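Local structure of mitochondrial edited mRNA stability factor 1 (Trypanosoma brucei, 6NL1) at residues 198-203 / 286-291. The protein probably processes the 5' ends of mitochondrial mRNAs as a Nudix-family protein and probably stabilises edited transcripts. Sequence-based numbering, arbitrary orientation.
Sequences PVYVRL and WRVPVR. With SO4 (sulfate ion), chain B.
Y200 and V290 sit side by side where strands 200-207 and 290-296 start a parallel pair in the mixed sheet of the Nudix fold. Three backbone bonds start the ladder, which runs on through R202 and F293: Y200 N to P289 O, R291 N to Y200 O at 2.9 Å and a nearly straight 173°, and R202 N to R291 O. Around it, methyl groups settle over a flat ring and between neighbouring side chains. The methyl CG2 of V288 is a bump set over the middle of the tyrosine ring, a CH-pi contact 3.8 Å from the centroid and 11° off the ring normal. V290 CG2 sits at the same ring's edge and rests on Y200 CB. E120 OE2 is hydrogen-bonded to Y200 OH, holding the phenol's far end. V199 fits between two neighbours: CG1 leans on P289 CB (3.9 Å), while CG2 meets R291 CG at 3.7 Å.

R202 and V288 contact GDP in another structure of this protein; here no nucleotide is bound and a sulfate, probably carried over from crystallisation, lies beside R202. With CG anti to the carbonyl carbon (chi1 -66°), R202 lays that atom against V290 CG1, and the bend at chi2 folds the guanidinium back over its own strand. R202 NH1 bonds V201 O at 2.9 Å from above that carbonyl's plane, which should help hold the guanidinium; R202 NE bonds the sulfate weakly. Y292 OH and L239 N also bind the anion, whose O1 lies level with the guanidinium, off its rim, 3.2 Å from R202 NE.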
# COMPACT_ATOMS: atom_id res chain seq x y z
N PRO A 198 5.06 9.67 3.10
CA PRO A 198 4.91 8.21 3.20
C PRO A 198 4.26 7.70 1.93
O PRO A 198 3.29 8.30 1.46
CB PRO A 198 3.94 8.02 4.39
CG PRO A 198 3.99 9.30 5.14
CD PRO A 198 4.25 10.37 4.11
N VAL A 199 4.78 6.62 1.38
CA VAL A 199 4.28 6.09 0.12
C VAL A 199 4.35 4.57 0.13
O VAL A 199 5.00 3.98 0.98
CB VAL A 199 5.12 6.60 -1.07
CG1 VAL A 199 5.00 8.12 -1.23
CG2 VAL A 199 6.59 6.19 -0.88
N TYR A 200 3.67 3.95 -0.82
CA TYR A 200 3.92 2.56 -1.15
C TYR A 200 5.20 2.51 -1.97
O TYR A 200 5.54 3.46 -2.68
CB TYR A 200 2.76 2.00 -1.99
CG TYR A 200 1.51 1.64 -1.20
CD1 TYR A 200 0.34 1.28 -1.86
CD2 TYR A 200 1.52 1.61 0.19
CE1 TYR A 200 -0.80 0.92 -1.16
CE2 TYR A 200 0.38 1.25 0.91
CZ TYR A 200 -0.78 0.91 0.23
OH TYR A 200 -1.91 0.56 0.93
N VAL A 201 5.92 1.40 -1.87
CA VAL A 201 7.11 1.21 -2.69
C VAL A 201 7.03 -0.13 -3.39
O VAL A 201 6.47 -1.10 -2.86
CB VAL A 201 8.42 1.26 -1.85
CG1 VAL A 201 8.63 2.65 -1.30
CG2 VAL A 201 8.41 0.19 -0.71
N ARG A 202 7.57 -0.17 -4.60
CA ARG A 202 7.66 -1.41 -5.35
C ARG A 202 9.09 -1.52 -5.85
O ARG A 202 9.61 -0.60 -6.48
CB ARG A 202 6.66 -1.42 -6.51
CG ARG A 202 5.19 -1.42 -6.11
CD ARG A 202 4.81 -2.70 -5.32
NE ARG A 202 3.39 -2.70 -4.98
CZ ARG A 202 2.88 -2.24 -3.84
NH1 ARG A 202 3.67 -1.74 -2.89
NH2 ARG A 202 1.57 -2.29 -3.63
N LEU A 203 9.75 -2.62 -5.53
CA LEU A 203 11.10 -2.86 -6.02
C LEU A 203 10.98 -3.92 -7.10
O LEU A 203 10.88 -5.11 -6.82
CB LEU A 203 12.04 -3.32 -4.90
CG LEU A 203 13.51 -2.90 -5.06
CD1 LEU A 203 14.40 -3.38 -3.91
CD2 LEU A 203 14.07 -3.37 -6.40
N TRP A 286 -8.07 8.02 -0.01
CA TRP A 286 -7.02 7.36 0.78
C TRP A 286 -5.81 6.92 -0.05
O TRP A 286 -4.75 6.61 0.51
CB TRP A 286 -7.60 6.12 1.48
CG TRP A 286 -8.31 5.21 0.54
CD1 TRP A 286 -7.75 4.23 -0.24
CD2 TRP A 286 -9.72 5.20 0.25
NE1 TRP A 286 -8.73 3.61 -0.99
CE2 TRP A 286 -9.94 4.19 -0.71
CE3 TRP A 286 -10.81 5.95 0.72
CZ2 TRP A 286 -11.21 3.91 -1.21
CZ3 TRP A 286 -12.06 5.67 0.23
CH2 TRP A 286 -12.26 4.66 -0.73
N ARG A 287 -5.96 6.86 -1.37
CA ARG A 287 -4.91 6.27 -2.22
C ARG A 287 -3.63 7.06 -2.10
O ARG A 287 -3.66 8.28 -2.02
CB ARG A 287 -5.34 6.26 -3.68
CG ARG A 287 -6.50 5.34 -3.97
CD ARG A 287 -6.72 5.27 -5.50
NE ARG A 287 -6.73 3.87 -5.83
CZ ARG A 287 -6.00 3.29 -6.75
NH1 ARG A 287 -5.20 4.00 -7.54
NH2 ARG A 287 -6.10 1.98 -6.89
N VAL A 288 -2.50 6.36 -2.13
CA VAL A 288 -1.22 7.04 -1.98
C VAL A 288 -0.35 6.84 -3.22
O VAL A 288 -0.57 5.91 -4.00
CB VAL A 288 -0.44 6.54 -0.74
CG1 VAL A 288 -1.22 6.84 0.53
CG2 VAL A 288 -0.16 5.04 -0.87
N PRO A 289 0.65 7.71 -3.40
CA PRO A 289 1.63 7.49 -4.46
C PRO A 289 2.38 6.17 -4.26
O PRO A 289 2.60 5.70 -3.14
CB PRO A 289 2.59 8.67 -4.31
CG PRO A 289 1.76 9.76 -3.62
CD PRO A 289 0.89 8.97 -2.66
N VAL A 290 2.76 5.57 -5.38
CA VAL A 290 3.61 4.39 -5.38
C VAL A 290 4.95 4.77 -6.01
O VAL A 290 5.00 5.26 -7.13
CB VAL A 290 2.96 3.25 -6.19
CG1 VAL A 290 3.86 2.05 -6.19
CG2 VAL A 290 1.57 2.90 -5.62
N ARG A 291 6.04 4.55 -5.28
CA ARG A 291 7.39 4.80 -5.79
C ARG A 291 8.03 3.52 -6.28
O ARG A 291 8.03 2.49 -5.59
CB ARG A 291 8.27 5.44 -4.72
CG ARG A 291 7.84 6.82 -4.32
CD ARG A 291 9.00 7.77 -4.41
NE ARG A 291 8.60 9.07 -4.95
CZ ARG A 291 9.41 10.11 -5.03
NH1 ARG A 291 10.67 10.01 -4.62
NH2 ARG A 291 8.97 11.26 -5.53
S SO4 B . 2.35 -2.93 -8.71
O1 SO4 B . 3.06 -3.90 -7.88
O2 SO4 B . 1.46 -2.18 -7.83
O3 SO4 B . 3.27 -2.03 -9.40
O4 SO4 B . 1.58 -3.64 -9.72